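Local atomic coordinates of vestitone reductase (Medicago sativa, PDB entry 2P4H), a protein that catalyses the NADPH-dependent, stereospecific reduction of (3R)-vestitone to the isoflavanol DMI, the penultimate step in the biosynthesis of the defence compound medicarpin. Residues A[120-131]-A[160-171]; A[186-194]-A[219-230]. All blocks are in the same frame, centred on the assembly; numbering follows the deposited sequence.

How the contacts relate
Read from the N terminus, the two contacts come in series: contact 1 closes before contact 2 opens, and they neither nest nor cross. Strand 119-125 lies inside the parallel Rossmann-type sheet. Contact 1 closes a loop of 28 residues between segments 120-131 and 160-171, setting helix 158-177 against the strand; the helix leads into strand 182-187, the sheet neighbour of strand 119-125, which completes a beta-alpha-beta crossover. The chain then leaves the sheet, and contact 2 closes a loop of 24 residues between its segments by pairing strand 189-191 with strand 219-226. Helix 227-239 follows and returns the chain to strand 245-248. The contacts touch where Gly126 N probably hydrogen-bonds Leu187 O.

Contact 1. Residues A[120-131]-A[160-171]; sequences FIYTSSGSAVSF and YAVSKTLAEKAV
Tyr122 meets Val171, Glu168 and Ala167 of the helix in turn, from CB to its hydroxyl. Its CG stands anti to the backbone N (chi1 -176°), and the side chain reaches the helix at Val171. Tyr122 CB touches Val171 CG1 at 4.0 Å. The ring then slides under Val171 CG2, a CH-pi contact almost on the ring normal, with the methyl 3.9 Å from the ring centroid. Farther out, Tyr122 CE2 comes against the helix backbone at Glu168 CA, 4.1 Å away. CZ passes Ala167, and Tyr122 OH stops 3.3 Å from Ala167 CB. Phe120 adds a looser touch on Val171.

Two residues on, Ser124 OG donates to Glu168 OE1 over 2.6 Å, meeting it from above the carboxylate plane. Water 1 donates both to this hydroxyl and to Lys164 O, tying the strand to the helix backbone. The other oxygen of Glu168, OE2, is held by Arg246 and Thr184, so both carboxylate oxygens are engaged. The strand and helix are the first two elements of a beta-alpha-beta crossover in the Rossmann-type sheet, completed by strand 182-187, and Tyr160 and Lys164 carry the Tyr-x-x-x-Lys spacing of the short-chain dehydrogenase/reductase superfamily; Tyr160 probably contacts NADP(+), as in relatives. Lys164 CG lies over one face of the Tyr160 ring, offset toward its rim, while NZ continues to Ser83. Against the ring come two serines that are hydrogen-bonded to each other: Ser125 OG at its edge, near the ring plane, and Ser127 OG, 3.3 Å from Tyr160 CE1 and 3.2 Å from Lys164 CG. Water 2 bridges Ser125 OG and Tyr160 OH. Ala128 CA lies 3.4 Å from Thr165 OG1, and the Phe131 ring meets Ala161 CB.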
loop_
_atom_site.group_PDB
_atom_site.type_symbol
_atom_site.label_atom_id
_atom_site.label_comp_id
_atom_site.label_asym_id
_atom_site.label_seq_id
_atom_site.Cartn_x
_atom_site.Cartn_y
_atom_site.Cartn_z
ATOM N N PHE A 120 1.043 -8.618 -13.074
ATOM C CA PHE A 120 1.510 -7.263 -12.800
ATOM C C PHE A 120 0.581 -6.772 -11.697
ATOM O O PHE A 120 -0.632 -6.695 -11.895
ATOM C CB PHE A 120 1.365 -6.383 -14.051
ATOM C CG PHE A 120 1.844 -4.968 -13.867
ATOM C CD1 PHE A 120 1.069 -4.037 -13.183
ATOM C CD2 PHE A 120 3.078 -4.567 -14.380
ATOM C CE1 PHE A 120 1.512 -2.726 -13.014
ATOM C CE2 PHE A 120 3.529 -3.260 -14.217
ATOM C CZ PHE A 120 2.747 -2.337 -13.533
ATOM N N ILE A 121 1.144 -6.468 -10.533
ATOM C CA ILE A 121 0.331 -6.014 -9.412
ATOM C C ILE A 121 0.634 -4.563 -9.081
ATOM O O ILE A 121 1.767 -4.200 -8.747
ATOM C CB ILE A 121 0.560 -6.897 -8.169
ATOM C CG1 ILE A 121 0.295 -8.360 -8.534
ATOM C CG2 ILE A 121 -0.375 -6.471 -7.046
ATOM C CD1 ILE A 121 0.395 -9.331 -7.366
ATOM N N TYR A 122 -0.400 -3.738 -9.187
ATOM C CA TYR A 122 -0.290 -2.311 -8.931
ATOM C C TYR A 122 -0.863 -1.941 -7.575
ATOM O O TYR A 122 -1.980 -2.332 -7.235
ATOM C CB TYR A 122 -1.033 -1.527 -10.013
ATOM C CG TYR A 122 -0.891 -0.033 -9.866
ATOM C CD1 TYR A 122 0.328 0.589 -10.133
ATOM C CD2 TYR A 122 -1.955 0.755 -9.425
ATOM C CE1 TYR A 122 0.491 1.957 -9.964
ATOM C CE2 TYR A 122 -1.798 2.136 -9.251
ATOM C CZ TYR A 122 -0.568 2.722 -9.525
ATOM O OH TYR A 122 -0.383 4.076 -9.348
ATOM N N THR A 123 -0.092 -1.178 -6.813
ATOM C CA THR A 123 -0.506 -0.725 -5.496
ATOM C C THR A 123 -1.396 0.506 -5.607
ATOM O O THR A 123 -0.939 1.555 -6.063
ATOM C CB THR A 123 0.727 -0.358 -4.635
ATOM O OG1 THR A 123 1.460 -1.548 -4.313
ATOM C CG2 THR A 123 0.305 0.339 -3.352
ATOM N N SER A 124 -2.665 0.383 -5.220
ATOM C CA SER A 124 -3.554 1.537 -5.243
ATOM C C SER A 124 -3.833 1.980 -3.812
ATOM O O SER A 124 -3.148 1.545 -2.882
ATOM C CB SER A 124 -4.857 1.245 -5.992
ATOM O OG SER A 124 -5.537 2.467 -6.255
ATOM N N SER A 125 -4.856 2.809 -3.629
ATOM C CA SER A 125 -5.141 3.389 -2.325
ATOM C C SER A 125 -6.620 3.622 -2.050
ATOM O O SER A 125 -7.416 3.742 -2.976
ATOM C CB SER A 125 -4.394 4.727 -2.252
ATOM O OG SER A 125 -4.946 5.612 -1.301
ATOM N N GLY A 126 -6.976 3.692 -0.769
ATOM C CA GLY A 126 -8.354 3.954 -0.399
ATOM C C GLY A 126 -8.778 5.325 -0.900
ATOM O O GLY A 126 -9.968 5.601 -1.045
ATOM N N SER A 127 -7.805 6.191 -1.173
ATOM C CA SER A 127 -8.116 7.527 -1.672
ATOM C C SER A 127 -8.695 7.452 -3.084
ATOM O O SER A 127 -9.320 8.402 -3.555
ATOM C CB SER A 127 -6.864 8.404 -1.678
ATOM O OG SER A 127 -5.885 7.882 -2.555
ATOM N N ALA A 128 -8.485 6.326 -3.762
ATOM C CA ALA A 128 -9.003 6.146 -5.116
ATOM C C ALA A 128 -10.474 5.729 -5.126
ATOM O O ALA A 128 -11.093 5.647 -6.193
ATOM C CB ALA A 128 -8.162 5.110 -5.869
ATOM N N VAL A 129 -11.036 5.468 -3.947
ATOM C CA VAL A 129 -12.439 5.062 -3.853
ATOM C C VAL A 129 -13.269 5.849 -2.839
ATOM O O VAL A 129 -14.491 5.929 -2.969
ATOM C CB VAL A 129 -12.588 3.552 -3.475
ATOM C CG1 VAL A 129 -11.876 2.680 -4.497
ATOM C CG2 VAL A 129 -12.046 3.294 -2.072
ATOM N N SER A 130 -12.604 6.432 -1.844
ATOM C CA SER A 130 -13.290 7.138 -0.760
ATOM C C SER A 130 -13.885 8.522 -1.003
ATOM O O SER A 130 -14.690 8.991 -0.198
ATOM C CB SER A 130 -12.361 7.200 0.455
ATOM O OG SER A 130 -11.968 5.895 0.854
ATOM N N PHE A 131 -13.503 9.177 -2.094
ATOM C CA PHE A 131 -14.028 10.506 -2.388
ATOM C C PHE A 131 -15.018 10.446 -3.544
ATOM O O PHE A 131 -14.846 11.130 -4.553
ATOM C CB PHE A 131 -12.887 11.467 -2.737
ATOM C CG PHE A 131 -11.897 11.673 -1.622
ATOM C CD1 PHE A 131 -10.819 10.807 -1.454
ATOM C CD2 PHE A 131 -12.044 12.739 -0.738
ATOM C CE1 PHE A 131 -9.902 11.001 -0.423
ATOM C CE2 PHE A 131 -11.135 12.941 0.296
ATOM C CZ PHE A 131 -10.062 12.071 0.455
ATOM N N TYR A 160 -3.477 14.104 -3.759
ATOM C CA TYR A 160 -3.061 12.709 -3.703
ATOM C C TYR A 160 -4.179 11.799 -4.207
ATOM O O TYR A 160 -3.932 10.847 -4.942
ATOM C CB TYR A 160 -2.674 12.342 -2.265
ATOM C CG TYR A 160 -2.323 10.884 -2.052
ATOM C CD1 TYR A 160 -3.271 9.980 -1.581
ATOM C CD2 TYR A 160 -1.038 10.412 -2.314
ATOM C CE1 TYR A 160 -2.949 8.639 -1.370
ATOM C CE2 TYR A 160 -0.706 9.073 -2.109
ATOM C CZ TYR A 160 -1.665 8.194 -1.635
ATOM O OH TYR A 160 -1.343 6.872 -1.423
ATOM N N ALA A 161 -5.416 12.105 -3.823
ATOM C CA ALA A 161 -6.552 11.300 -4.248
ATOM C C ALA A 161 -6.722 11.332 -5.765
ATOM O O ALA A 161 -6.985 10.306 -6.389
ATOM C CB ALA A 161 -7.825 11.785 -3.560
ATOM N N VAL A 162 -6.576 12.511 -6.363
ATOM C CA VAL A 162 -6.704 12.623 -7.811
ATOM C C VAL A 162 -5.633 11.767 -8.477
ATOM O O VAL A 162 -5.918 11.008 -9.406
ATOM C CB VAL A 162 -6.545 14.086 -8.289
ATOM C CG1 VAL A 162 -6.458 14.132 -9.811
ATOM C CG2 VAL A 162 -7.727 14.920 -7.812
ATOM N N SER A 163 -4.403 11.887 -7.984
ATOM C CA SER A 163 -3.276 11.132 -8.521
ATOM C C SER A 163 -3.539 9.629 -8.502
ATOM O O SER A 163 -3.391 8.949 -9.520
ATOM C CB SER A 163 -2.008 11.445 -7.718
ATOM O OG SER A 163 -0.880 10.773 -8.257
ATOM N N LYS A 164 -3.936 9.117 -7.344
ATOM C CA LYS A 164 -4.204 7.693 -7.189
ATOM C C LYS A 164 -5.351 7.207 -8.069
ATOM O O LYS A 164 -5.281 6.130 -8.659
ATOM C CB LYS A 164 -4.526 7.373 -5.725
ATOM C CG LYS A 164 -3.476 7.805 -4.704
ATOM C CD LYS A 164 -2.191 7.000 -4.797
ATOM C CE LYS A 164 -1.280 7.510 -5.895
ATOM N NZ LYS A 164 0.054 6.846 -5.858
ATOM N N THR A 165 -6.415 7.999 -8.153
ATOM C CA THR A 165 -7.570 7.617 -8.953
ATOM C C THR A 165 -7.217 7.537 -10.437
ATOM O O THR A 165 -7.514 6.542 -11.102
ATOM C CB THR A 165 -8.730 8.616 -8.749
ATOM O OG1 THR A 165 -9.053 8.688 -7.353
ATOM C CG2 THR A 165 -9.964 8.170 -9.522
ATOM N N LEU A 166 -6.582 8.584 -10.953
ATOM C CA LEU A 166 -6.202 8.607 -12.361
ATOM C C LEU A 166 -5.194 7.511 -12.685
ATOM O O LEU A 166 -5.279 6.872 -13.733
ATOM C CB LEU A 166 -5.611 9.970 -12.729
ATOM C CG LEU A 166 -6.576 11.155 -12.657
ATOM C CD1 LEU A 166 -5.846 12.428 -13.057
ATOM C CD2 LEU A 166 -7.761 10.912 -13.577
ATOM N N ALA A 167 -4.242 7.293 -11.784
ATOM C CA ALA A 167 -3.226 6.273 -12.010
ATOM C C ALA A 167 -3.817 4.872 -12.081
ATOM O O ALA A 167 -3.509 4.111 -12.996
ATOM C CB ALA A 167 -2.168 6.334 -10.922
ATOM N N GLU A 168 -4.673 4.525 -11.124
ATOM C CA GLU A 168 -5.252 3.189 -11.133
ATOM C C GLU A 168 -6.119 2.962 -12.364
ATOM O O GLU A 168 -6.082 1.887 -12.968
ATOM C CB GLU A 168 -6.084 2.920 -9.874
ATOM C CG GLU A 168 -6.315 1.420 -9.675
ATOM C CD GLU A 168 -7.349 1.077 -8.621
ATOM O OE1 GLU A 168 -7.645 1.924 -7.753
ATOM O OE2 GLU A 168 -7.851 -0.065 -8.658
ATOM N N LYS A 169 -6.897 3.971 -12.741
ATOM C CA LYS A 169 -7.742 3.841 -13.919
ATOM C C LYS A 169 -6.885 3.615 -15.158
ATOM O O LYS A 169 -7.216 2.785 -16.002
ATOM C CB LYS A 169 -8.608 5.089 -14.110
ATOM C CG LYS A 169 -9.732 5.212 -13.100
ATOM C CD LYS A 169 -10.692 6.329 -13.475
ATOM C CE LYS A 169 -11.906 6.348 -12.557
ATOM N NZ LYS A 169 -12.897 7.375 -12.991
ATOM N N ALA A 170 -5.778 4.343 -15.259
ATOM C CA ALA A 170 -4.894 4.209 -16.412
ATOM C C ALA A 170 -4.294 2.807 -16.482
ATOM O O ALA A 170 -4.204 2.211 -17.558
ATOM C CB ALA A 170 -3.789 5.256 -16.346
ATOM N N VAL A 171 -3.889 2.281 -15.333
ATOM C CA VAL A 171 -3.304 0.947 -15.270
ATOM C C VAL A 171 -4.303 -0.126 -15.706
ATOM O O VAL A 171 -3.982 -1.000 -16.513
ATOM C CB VAL A 171 -2.803 0.642 -13.833
ATOM C CG1 VAL A 171 -2.482 -0.838 -13.681
ATOM C CG2 VAL A 171 -1.562 1.475 -13.539
HETATM O O HOH W 1 -3.700 4.393 -7.426
HETATM O O HOH W 2 -2.894 5.489 0.471
#

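Contact 2. Residues A[186-194]-A[219-230]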
loop_
_atom_site.group_PDB
_atom_site.type_symbol
_atom_site.label_atom_id
_atom_site.label_comp_id
_atom_site.label_asym_id
_atom_site.label_seq_id
_atom_site.Cartn_x
_atom_site.Cartn_y
_atom_site.Cartn_z
ATOM N N ILE A 186 -6.393 -2.198 -3.616
ATOM C CA ILE A 186 -6.850 -0.958 -3.002
ATOM C C ILE A 186 -6.482 -1.065 -1.525
ATOM O O ILE A 186 -7.117 -1.794 -0.759
ATOM C CB ILE A 186 -8.367 -0.803 -3.196
ATOM C CG1 ILE A 186 -8.704 -0.884 -4.694
ATOM C CG2 ILE A 186 -8.832 0.530 -2.618
ATOM C CD1 ILE A 186 -10.194 -1.027 -4.999
ATOM N N LEU A 187 -5.446 -0.328 -1.136
ATOM C CA LEU A 187 -4.924 -0.385 0.223
ATOM C C LEU A 187 -5.309 0.768 1.135
ATOM O O LEU A 187 -5.233 1.933 0.755
ATOM C CB LEU A 187 -3.396 -0.498 0.167
ATOM C CG LEU A 187 -2.857 -1.677 -0.649
ATOM C CD1 LEU A 187 -1.348 -1.560 -0.797
ATOM C CD2 LEU A 187 -3.225 -2.982 0.032
ATOM N N PRO A 188 -5.724 0.445 2.367
ATOM C CA PRO A 188 -6.128 1.418 3.384
ATOM C C PRO A 188 -4.865 1.830 4.153
ATOM O O PRO A 188 -3.777 1.867 3.578
ATOM C CB PRO A 188 -7.094 0.611 4.236
ATOM C CG PRO A 188 -6.410 -0.727 4.282
ATOM C CD PRO A 188 -5.930 -0.936 2.849
ATOM N N PHE A 189 -4.997 2.153 5.435
ATOM C CA PHE A 189 -3.816 2.498 6.225
ATOM C C PHE A 189 -3.032 1.199 6.414
ATOM O O PHE A 189 -3.550 0.236 6.985
ATOM C CB PHE A 189 -4.221 3.047 7.597
ATOM C CG PHE A 189 -4.636 4.490 7.582
ATOM C CD1 PHE A 189 -3.712 5.495 7.842
ATOM C CD2 PHE A 189 -5.955 4.846 7.316
ATOM C CE1 PHE A 189 -4.095 6.838 7.839
ATOM C CE2 PHE A 189 -6.347 6.184 7.308
ATOM C CZ PHE A 189 -5.415 7.180 7.571
ATOM N N ILE A 190 -1.798 1.169 5.918
ATOM C CA ILE A 190 -0.933 -0.010 6.034
ATOM C C ILE A 190 -0.105 0.137 7.309
ATOM O O ILE A 190 0.629 1.116 7.474
ATOM C CB ILE A 190 -0.012 -0.115 4.812
ATOM C CG1 ILE A 190 -0.856 -0.140 3.533
ATOM C CG2 ILE A 190 0.850 -1.367 4.913
ATOM C CD1 ILE A 190 -0.038 0.010 2.272
ATOM N N VAL A 191 -0.211 -0.847 8.200
ATOM C CA VAL A 191 0.461 -0.782 9.495
ATOM C C VAL A 191 1.130 -2.093 9.912
ATOM O O VAL A 191 0.634 -3.176 9.612
ATOM C CB VAL A 191 -0.578 -0.379 10.581
ATOM C CG1 VAL A 191 0.072 -0.291 11.956
ATOM C CG2 VAL A 191 -1.227 0.952 10.202
ATOM N N GLY A 192 2.258 -1.982 10.613
ATOM C CA GLY A 192 2.975 -3.154 11.093
ATOM C C GLY A 192 4.419 -2.802 11.375
ATOM O O GLY A 192 4.733 -1.646 11.655
ATOM N N ARG A 193 5.302 -3.797 11.341
ATOM C CA ARG A 193 6.718 -3.517 11.543
ATOM C C ARG A 193 7.202 -2.920 10.227
ATOM O O ARG A 193 6.509 -2.997 9.212
ATOM C CB ARG A 193 7.510 -4.796 11.825
ATOM C CG ARG A 193 7.191 -5.494 13.132
ATOM C CD ARG A 193 8.194 -6.618 13.374
ATOM N NE ARG A 193 9.559 -6.102 13.435
ATOM C CZ ARG A 193 10.115 -5.567 14.519
ATOM N NH1 ARG A 193 9.433 -5.481 15.653
ATOM N NH2 ARG A 193 11.353 -5.095 14.459
ATOM N N PHE A 194 8.386 -2.322 10.243
ATOM C CA PHE A 194 8.956 -1.736 9.037
ATOM C C PHE A 194 10.474 -1.767 9.103
ATOM O O PHE A 194 11.053 -1.799 10.191
ATOM C CB PHE A 194 8.449 -0.298 8.848
ATOM C CG PHE A 194 8.674 0.603 10.038
ATOM C CD1 PHE A 194 9.825 1.387 10.135
ATOM C CD2 PHE A 194 7.722 0.685 11.050
ATOM C CE1 PHE A 194 10.015 2.239 11.224
ATOM C CE2 PHE A 194 7.902 1.531 12.141
ATOM C CZ PHE A 194 9.051 2.312 12.231
ATOM N N VAL A 219 -8.603 11.674 11.362
ATOM C CA VAL A 219 -9.416 10.506 11.051
ATOM C C VAL A 219 -9.933 9.891 12.357
ATOM O O VAL A 219 -9.169 9.711 13.313
ATOM C CB VAL A 219 -8.578 9.461 10.284
ATOM C CG1 VAL A 219 -9.331 8.145 10.185
ATOM C CG2 VAL A 219 -8.247 9.990 8.894
ATOM N N THR A 220 -11.229 9.588 12.401
ATOM C CA THR A 220 -11.831 8.997 13.590
ATOM C C THR A 220 -12.359 7.574 13.379
ATOM O O THR A 220 -12.901 6.963 14.295
ATOM C CB THR A 220 -12.931 9.904 14.159
ATOM O OG1 THR A 220 -13.812 10.307 13.106
ATOM C CG2 THR A 220 -12.304 11.139 14.810
ATOM N N ARG A 221 -12.230 7.067 12.157
ATOM C CA ARG A 221 -12.574 5.679 11.850
ATOM C C ARG A 221 -11.614 5.324 10.731
ATOM O O ARG A 221 -11.653 5.912 9.647
ATOM C CB ARG A 221 -14.022 5.479 11.402
ATOM C CG ARG A 221 -14.349 3.986 11.258
ATOM C CD ARG A 221 -15.824 3.739 11.034
ATOM N NE ARG A 221 -16.271 4.310 9.769
ATOM C CZ ARG A 221 -17.528 4.649 9.505
ATOM N NH1 ARG A 221 -18.472 4.475 10.422
ATOM N NH2 ARG A 221 -17.843 5.162 8.323
ATOM N N PHE A 222 -10.747 4.361 11.017
ATOM C CA PHE A 222 -9.690 3.946 10.103
ATOM C C PHE A 222 -9.885 2.623 9.379
ATOM O O PHE A 222 -10.167 1.610 10.028
ATOM C CB PHE A 222 -8.367 3.783 10.876
ATOM C CG PHE A 222 -7.896 5.011 11.613
ATOM C CD1 PHE A 222 -6.790 5.715 11.154
ATOM C CD2 PHE A 222 -8.508 5.424 12.795
ATOM C CE1 PHE A 222 -6.290 6.809 11.860
ATOM C CE2 PHE A 222 -8.011 6.524 13.511
ATOM C CZ PHE A 222 -6.900 7.210 13.036
ATOM N N HIS A 223 -9.746 2.614 8.052
ATOM C CA HIS A 223 -9.748 1.332 7.353
ATOM C C HIS A 223 -8.256 0.968 7.437
ATOM O O HIS A 223 -7.384 1.822 7.224
ATOM C CB HIS A 223 -10.284 1.396 5.899
ATOM C CG HIS A 223 -10.008 2.667 5.152
ATOM N ND1 HIS A 223 -10.979 3.282 4.389
ATOM C CD2 HIS A 223 -8.865 3.360 4.932
ATOM C CE1 HIS A 223 -10.447 4.295 3.729
ATOM N NE2 HIS A 223 -9.164 4.365 4.041
ATOM N N MET A 224 -7.960 -0.282 7.790
ATOM C CA MET A 224 -6.574 -0.703 8.001
ATOM C C MET A 224 -6.249 -2.120 7.537
ATOM O O MET A 224 -7.147 -2.934 7.309
ATOM C CB MET A 224 -6.249 -0.606 9.501
ATOM C CG MET A 224 -6.728 0.677 10.186
ATOM S SD MET A 224 -6.376 0.718 11.961
ATOM C CE MET A 224 -4.635 1.109 11.917
ATOM N N VAL A 225 -4.951 -2.402 7.420
ATOM C CA VAL A 225 -4.454 -3.722 7.031
ATOM C C VAL A 225 -3.032 -3.888 7.565
ATOM O O VAL A 225 -2.301 -2.910 7.708
ATOM C CB VAL A 225 -4.443 -3.907 5.481
ATOM C CG1 VAL A 225 -3.428 -2.970 4.836
ATOM C CG2 VAL A 225 -4.134 -5.358 5.129
ATOM N N HIS A 226 -2.656 -5.124 7.880
ATOM C CA HIS A 226 -1.311 -5.416 8.372
ATOM C C HIS A 226 -0.396 -5.465 7.146
ATOM O O HIS A 226 -0.718 -6.118 6.151
ATOM C CB HIS A 226 -1.297 -6.769 9.093
ATOM C CG HIS A 226 -0.033 -7.040 9.851
ATOM N ND1 HIS A 226 1.198 -7.134 9.239
ATOM C CD2 HIS A 226 0.186 -7.239 11.173
ATOM C CE1 HIS A 226 2.122 -7.379 10.152
ATOM N NE2 HIS A 226 1.534 -7.447 11.333
ATOM N N VAL A 227 0.740 -4.778 7.218
ATOM C CA VAL A 227 1.666 -4.744 6.094
ATOM C C VAL A 227 2.092 -6.127 5.600
ATOM O O VAL A 227 2.264 -6.328 4.398
ATOM C CB VAL A 227 2.929 -3.899 6.432
ATOM C CG1 VAL A 227 3.776 -4.596 7.481
ATOM C CG2 VAL A 227 3.738 -3.641 5.166
ATOM N N ASP A 228 2.259 -7.090 6.504
ATOM C CA ASP A 228 2.671 -8.410 6.045
ATOM C C ASP A 228 1.536 -9.134 5.324
ATOM O O ASP A 228 1.787 -10.004 4.484
ATOM C CB ASP A 228 3.213 -9.263 7.194
ATOM C CG ASP A 228 4.036 -10.437 6.694
ATOM O OD1 ASP A 228 4.948 -10.204 5.874
ATOM O OD2 ASP A 228 3.775 -11.586 7.110
ATOM N N ASP A 229 0.288 -8.802 5.645
ATOM C CA ASP A 229 -0.807 -9.423 4.913
ATOM C C ASP A 229 -0.824 -8.827 3.503
ATOM O O ASP A 229 -1.224 -9.495 2.552
ATOM C CB ASP A 229 -2.156 -9.214 5.608
ATOM C CG ASP A 229 -2.483 -10.334 6.588
ATOM O OD1 ASP A 229 -2.125 -11.497 6.296
ATOM O OD2 ASP A 229 -3.110 -10.064 7.632
ATOM N N VAL A 230 -0.381 -7.577 3.358
ATOM C CA VAL A 230 -0.335 -6.978 2.027
ATOM C C VAL A 230 0.722 -7.718 1.204
ATOM O O VAL A 230 0.506 -8.013 0.029
ATOM C CB VAL A 230 0.020 -5.474 2.074
ATOM C CG1 VAL A 230 0.152 -4.932 0.653
ATOM C CG2 VAL A 230 -1.065 -4.707 2.813
#
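Phe189 and Phe222 both turn CG anti to their carbonyl carbons (chi1 -80° and -58°), and these rotations bring the edge of the Phe222 ring over the face of Phe189. The pair is T-shaped (edge-to-face), with centroids 5.3 Å apart and planes at 66°; Phe222 CD1 makes the touch, 3.9 Å from Phe189 CE2. At the far end of the ring, Phe189 CZ touches Val219 CG2. The carbonyl of His223 serves the same residue twice, lying in plane at the edge of the Phe189 ring and accepting from Phe189 N at 3.0 Å. With an alanine here in place of Phe189, the Phe222 edge would probably lose its aromatic face and a gap would be likely to open beside Val219. The two strands pair in parallel, Phe189 beside Met224 and Ile190 beside Val225, in a small mixed sheet separate from the main Rossmann-type sheet. Further bonds run from Val225 N to Phe189 O and from Val191 N to Val225 O, and Val191 O takes Val227 N at 2.9 Å, where the strand gives way to helix 227-239. On the Phe189 side, Met224 CE packs on Val191 CG2 at 3.8 Å. On the other, Ile190 lies alongside Val225, and its CG2 crosses to Val227 CB at 3.6 Å; Ile190 also touches Phe12, a predicted NADP(+) contact. His226 is the N-cap: its ND1 accepts from Asp228 N in the ring plane, Val191 O sits over one face, and NE2 reaches Asp311. A beta carbon on Gly192 would clash with Val227 CG1, and the backbone angles there require glycine in any case.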